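Extracellular ligand-binding receptor (Desulfitobacterium hafniense, PDB 4MLC) probably captures amino acids or related small molecules outside the membrane for an ABC-type transporter, as a calcium-binding member of the leucine-binding protein family. Local coordinates at residues Asp264-Asp269 and Glu322-Met327; Val293-Glu298 and Gln313-Leu318. All coordinates share one frame; numbering follows the deposited sequence.

Both contacts lie in the lobe built on the five-stranded parallel sheet of this two-lobed periplasmic-binding-protein fold, and their centres are 16 Å apart. Along the chain contact 2 is nested inside contact 1: helix 265-278 opens the loop, helices 284-300 and 310-318 follow, and the hairpin of strands 321-323 and 326-328 closes it. Helix 284-300 joins the two, since Ile-294 CG2 is 3.5 Å from Arg-266 NH2 of contact 1, while its neighbours Leu-295 and Leu-296 serve contact 2. The consequence is one continuous packing unit of three successive helices and a hairpin, lying away from the calcium sites.

Contact 1: Asp264-Asp269 and Glu322-Met327; sequences DSRTQD and EGVMGM
Thr-267 makes the clearest polar link between helix 265-269 and the hairpin: its OG1 donates to Val-324 O at 2.7 Å. OG1 approaches off the carbonyl plane, tilted by 34°. The same hydroxyl accepts a bond from Arg-262 NE, so both its donor and acceptor roles are used. One carbonyl of the turn is thereby satisfied from the helix side, whereas the amides of Val-324 and Met-325 go to the two carboxylate oxygens of Asp-291. Arg-266 provides a second, weaker link, NE to Glu-322 O at 3.5 Å, bent to 141° at the hydrogen. Its chain turns at chi2, and CB, CG and CD slide past the Glu-322 side chain, with CB 3.6 Å from OE2; it also lies on Tyr-290 and Ile-294 of helix 284-300. NE and OE2 remain 4.8 Å apart, too far for a salt bridge, so any attraction is probably weak. The hairpin is a two-residue beta hairpin closed by a type I turn from Gly-323 to Gly-326, with paired backbone bonds Gly-323 N to Gly-326 O, 2.9 Å, and Gly-326 N to Gly-323 O, 3.2 Å. Val-324, at its tip, brings CG2 to within 3.7 Å of Arg-266 O and also packs on Tyr-290 and Ala-287. With an alanine in place of Arg-266, CB stays but the rest of the chain is gone, which would probably leave Glu-322 O without its weak donor and open a gap beside Tyr-290 and Ile-294. At the N-cap position, Asp-264 OD2 comes 2.7 Å from Glu-322 OE1, the two carboxylates meeting from opposite directions; if the spacing is real, one acid probably holds a proton, and a long, weak ion pair from Arg-262 NH2 to OE1 may ease any remaining charge.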
loop_
_atom_site.group_PDB
_atom_site.type_symbol
_atom_site.label_atom_id
_atom_site.label_comp_id
_atom_site.label_asym_id
_atom_site.label_seq_id
_atom_site.Cartn_x
_atom_site.Cartn_y
_atom_site.Cartn_z
ATOM N N ASP A 264 15.602 1.597 13.879
ATOM C CA ASP A 264 15.543 3.012 14.270
ATOM C C ASP A 264 14.591 3.325 15.444
ATOM O O ASP A 264 13.563 2.665 15.644
ATOM C CB ASP A 264 15.233 3.910 13.063
ATOM C CG ASP A 264 16.013 5.229 13.098
ATOM O OD1 ASP A 264 17.154 5.262 12.584
ATOM O OD2 ASP A 264 15.491 6.232 13.639
ATOM N N SER A 265 14.947 4.336 16.227
ATOM C CA SER A 265 14.151 4.680 17.397
ATOM C C SER A 265 12.777 5.243 17.021
ATOM O O SER A 265 11.857 5.204 17.819
ATOM C CB SER A 265 14.915 5.626 18.336
ATOM O OG SER A 265 15.529 6.685 17.626
ATOM N N ARG A 266 12.641 5.740 15.797
ATOM C CA ARG A 266 11.376 6.311 15.340
ATOM C C ARG A 266 10.333 5.208 15.162
ATOM O O ARG A 266 9.173 5.369 15.534
ATOM C CB ARG A 266 11.597 7.066 14.035
ATOM C CG ARG A 266 10.430 7.874 13.559
ATOM C CD ARG A 266 10.439 9.311 14.074
ATOM N NE ARG A 266 9.509 10.104 13.272
ATOM C CZ ARG A 266 8.196 10.182 13.487
ATOM N NH1 ARG A 266 7.637 9.539 14.512
ATOM N NH2 ARG A 266 7.438 10.914 12.680
ATOM N N THR A 267 10.754 4.075 14.614
ATOM C CA THR A 267 9.883 2.925 14.500
ATOM C C THR A 267 9.589 2.278 15.868
ATOM O O THR A 267 8.440 2.020 16.202
ATOM C CB THR A 267 10.475 1.904 13.517
ATOM O OG1 THR A 267 10.634 2.524 12.235
ATOM C CG2 THR A 267 9.580 0.672 13.379
ATOM N N GLN A 268 10.617 2.027 16.673
ATOM C CA GLN A 268 10.397 1.421 17.990
ATOM C C GLN A 268 9.579 2.278 18.948
ATOM O O GLN A 268 8.794 1.747 19.729
ATOM C CB GLN A 268 11.708 1.026 18.642
ATOM C CG GLN A 268 12.431 -0.049 17.865
ATOM C CD GLN A 268 11.501 -1.161 17.430
ATOM O OE1 GLN A 268 10.923 -1.869 18.260
ATOM N NE2 GLN A 268 11.339 -1.314 16.121
ATOM N N ASP A 269 9.749 3.594 18.897
ATOM C CA ASP A 269 8.915 4.472 19.719
ATOM C C ASP A 269 7.462 4.293 19.322
ATOM O O ASP A 269 6.591 4.121 20.178
ATOM C CB ASP A 269 9.314 5.949 19.592
ATOM C CG ASP A 269 10.656 6.262 20.260
ATOM O OD1 ASP A 269 11.178 5.416 21.030
ATOM O OD2 ASP A 269 11.192 7.364 20.001
ATOM N N GLU A 322 12.114 11.336 7.792
ATOM C CA GLU A 322 12.074 10.063 8.515
ATOM C C GLU A 322 10.686 9.769 9.107
ATOM O O GLU A 322 10.125 10.542 9.887
ATOM C CB GLU A 322 13.171 9.929 9.574
ATOM C CG GLU A 322 13.267 8.487 10.123
ATOM C CD GLU A 322 14.219 8.326 11.311
ATOM O OE1 GLU A 322 15.124 7.467 11.225
ATOM O OE2 GLU A 322 14.051 9.034 12.334
ATOM N N GLY A 323 10.122 8.648 8.698
ATOM C CA GLY A 323 8.824 8.255 9.189
ATOM C C GLY A 323 8.947 6.908 9.851
ATOM O O GLY A 323 10.008 6.291 9.886
ATOM N N VAL A 324 7.837 6.450 10.382
ATOM C CA VAL A 324 7.771 5.182 11.075
ATOM C C VAL A 324 8.074 4.015 10.135
ATOM O O VAL A 324 8.556 2.961 10.562
ATOM C CB VAL A 324 6.383 5.102 11.693
ATOM C CG1 VAL A 324 5.811 3.707 11.661
ATOM C CG2 VAL A 324 6.443 5.704 13.065
HETATM N N MSE A 325 7.834 4.236 8.843
HETATM C CA MSE A 325 8.063 3.233 7.803
HETATM C C MSE A 325 9.450 3.259 7.150
HETATM O O MSE A 325 9.806 2.349 6.402
HETATM C CB MSE A 325 7.036 3.422 6.710
HETATM C CG MSE A 325 5.616 3.233 7.192
HETATM SE SE MSE A 325 4.356 3.359 5.736
HETATM C CE MSE A 325 4.110 5.261 5.641
ATOM N N GLY A 326 10.220 4.299 7.433
ATOM C CA GLY A 326 11.487 4.523 6.764
ATOM C C GLY A 326 11.491 5.933 6.209
ATOM O O GLY A 326 10.606 6.717 6.548
HETATM N N MSE A 327 12.455 6.255 5.349
HETATM C CA MSE A 327 12.512 7.586 4.729
HETATM C C MSE A 327 11.469 7.813 3.617
HETATM O O MSE A 327 11.279 6.967 2.756
HETATM C CB MSE A 327 13.921 7.881 4.212
HETATM C CG MSE A 327 14.688 8.935 5.031
HETATM SE SE MSE A 327 15.031 8.438 6.898
HETATM C CE MSE A 327 16.173 6.872 6.636
#

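Contact 2: Val293-Glu298 and Gln313-Leu318; sequences VILLAE and QGLRDL
Leu-318 of segment 313-318 points toward helix 293-298, and the contact can be traced outward along it. CB still stands back, 5.3 Å from Leu-295 CD1. CG, anti to the backbone N with chi1 at -154°, shortens the gap to that same methyl to 4.6 Å. There the chain forks. CD1 lies 3.6 Å from Leu-295 CD1, the two leucines crossing obliquely, while CD2 touches Glu-298 CG at 4.0 Å, where the side chains meet at about a right angle. On the glutamate CG makes the touch, and the bend at chi2 (70°) turns the carboxylate away from the leucine. The helices themselves are steeply inclined, 108° between their N-to-C directions with 10.4 Å between axes, a spacing bridged by side chains rather than by close backbones. Helix 284-300 is one of the layer flanking the parallel sheet of this alpha/beta lobe: Leu-296 rests on Ala-77 and Ile-79 of strand 75-79, and helix 310-318 packs against helix 284-300 through Leu-315 and Leu-318. Leu-315 adds a second set of contacts, through both branches, CD2 at 4.3 Å from Leu-295 CG and CD1 at 4.1 Å from Leu-296 CD2. Phe-330 touches Leu-295 and Leu-315 alike, and Trp-321 packs against Leu-295 and Glu-298.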
loop_
_atom_site.group_PDB
_atom_site.type_symbol
_atom_site.label_atom_id
_atom_site.label_comp_id
_atom_site.label_asym_id
_atom_site.label_seq_id
_atom_site.Cartn_x
_atom_site.Cartn_y
_atom_site.Cartn_z
ATOM N N VAL A 293 -0.406 11.409 8.554
ATOM C CA VAL A 293 -0.712 12.552 9.384
ATOM C C VAL A 293 0.552 13.334 9.754
ATOM O O VAL A 293 0.570 14.552 9.641
ATOM C CB VAL A 293 -1.478 12.181 10.672
ATOM C CG1 VAL A 293 -1.800 13.430 11.444
ATOM C CG2 VAL A 293 -2.750 11.453 10.343
ATOM N N ILE A 294 1.601 12.651 10.193
ATOM C CA ILE A 294 2.805 13.358 10.588
ATOM C C ILE A 294 3.395 14.115 9.397
ATOM O O ILE A 294 3.709 15.298 9.506
ATOM C CB ILE A 294 3.850 12.429 11.235
ATOM C CG1 ILE A 294 3.219 11.615 12.367
ATOM C CG2 ILE A 294 4.986 13.241 11.831
ATOM C CD1 ILE A 294 2.865 12.429 13.583
ATOM N N LEU A 295 3.506 13.432 8.260
ATOM C CA LEU A 295 3.959 14.011 6.991
ATOM C C LEU A 295 3.221 15.295 6.626
ATOM O O LEU A 295 3.841 16.318 6.330
ATOM C CB LEU A 295 3.707 13.004 5.880
ATOM C CG LEU A 295 4.606 12.951 4.670
ATOM C CD1 LEU A 295 5.961 13.463 5.045
ATOM C CD2 LEU A 295 4.695 11.489 4.267
ATOM N N LEU A 296 1.892 15.228 6.630
ATOM C CA LEU A 296 1.067 16.386 6.314
ATOM C C LEU A 296 1.220 17.524 7.326
ATOM O O LEU A 296 1.354 18.684 6.944
ATOM C CB LEU A 296 -0.402 15.984 6.195
ATOM C CG LEU A 296 -0.729 15.272 4.892
ATOM C CD1 LEU A 296 -2.207 14.986 4.804
ATOM C CD2 LEU A 296 -0.267 16.112 3.730
ATOM N N ALA A 297 1.199 17.192 8.608
ATOM C CA ALA A 297 1.409 18.193 9.645
ATOM C C ALA A 297 2.749 18.897 9.461
ATOM O O ALA A 297 2.828 20.126 9.544
ATOM C CB ALA A 297 1.328 17.565 11.019
ATOM N N GLU A 298 3.793 18.118 9.185
ATOM C CA GLU A 298 5.134 18.672 9.043
ATOM C C GLU A 298 5.257 19.578 7.807
ATOM O O GLU A 298 5.886 20.635 7.858
ATOM C CB GLU A 298 6.180 17.555 9.043
ATOM C CG GLU A 298 7.616 18.058 8.925
ATOM C CD GLU A 298 8.137 18.798 10.168
ATOM O OE1 GLU A 298 7.504 18.722 11.250
ATOM O OE2 GLU A 298 9.203 19.454 10.055
ATOM N N GLN A 313 3.704 21.655 -3.612
ATOM C CA GLN A 313 5.134 21.887 -3.781
ATOM C C GLN A 313 5.870 21.697 -2.448
ATOM O O GLN A 313 6.968 21.154 -2.424
ATOM C CB GLN A 313 5.436 23.258 -4.397
ATOM C CG GLN A 313 6.931 23.490 -4.637
ATOM C CD GLN A 313 7.624 22.309 -5.346
ATOM O OE1 GLN A 313 8.690 21.840 -4.915
ATOM N NE2 GLN A 313 7.026 21.839 -6.444
ATOM N N GLY A 314 5.239 22.117 -1.351
ATOM C CA GLY A 314 5.746 21.859 -0.017
ATOM C C GLY A 314 6.163 20.409 0.204
ATOM O O GLY A 314 7.304 20.149 0.590
ATOM N N LEU A 315 5.254 19.465 -0.052
ATOM C CA LEU A 315 5.549 18.032 0.050
ATOM C C LEU A 315 6.746 17.504 -0.782
ATOM O O LEU A 315 7.413 16.562 -0.366
ATOM C CB LEU A 315 4.296 17.229 -0.276
ATOM C CG LEU A 315 3.303 17.115 0.873
ATOM C CD1 LEU A 315 1.975 16.568 0.375
ATOM C CD2 LEU A 315 3.888 16.230 1.973
ATOM N N ARG A 316 7.017 18.103 -1.940
ATOM C CA ARG A 316 8.119 17.665 -2.804
ATOM C C ARG A 316 9.470 18.225 -2.382
ATOM O O ARG A 316 10.502 17.861 -2.947
ATOM C CB ARG A 316 7.850 18.036 -4.263
ATOM C CG ARG A 316 6.913 17.100 -4.960
ATOM C CD ARG A 316 6.559 17.573 -6.378
ATOM N NE ARG A 316 5.662 16.610 -7.016
ATOM C CZ ARG A 316 4.333 16.707 -7.028
ATOM N NH1 ARG A 316 3.732 17.759 -6.477
ATOM N NH2 ARG A 316 3.600 15.766 -7.613
ATOM N N ASP A 317 9.463 19.122 -1.399
ATOM C CA ASP A 317 10.696 19.688 -0.863
ATOM C C ASP A 317 10.896 19.302 0.598
ATOM O O ASP A 317 11.937 19.576 1.198
ATOM C CB ASP A 317 10.696 21.201 -1.035
ATOM C CG ASP A 317 10.825 21.612 -2.492
ATOM O OD1 ASP A 317 10.614 22.810 -2.790
ATOM O OD2 ASP A 317 11.136 20.738 -3.337
ATOM N N LEU A 318 9.880 18.645 1.148
ATOM C CA LEU A 318 9.861 18.191 2.534
ATOM C C LEU A 318 10.978 17.185 2.755
ATOM O O LEU A 318 11.782 17.303 3.682
ATOM C CB LEU A 318 8.499 17.543 2.835
ATOM C CG LEU A 318 7.935 17.516 4.260
ATOM C CD1 LEU A 318 8.250 16.200 4.923
ATOM C CD2 LEU A 318 8.439 18.691 5.101
#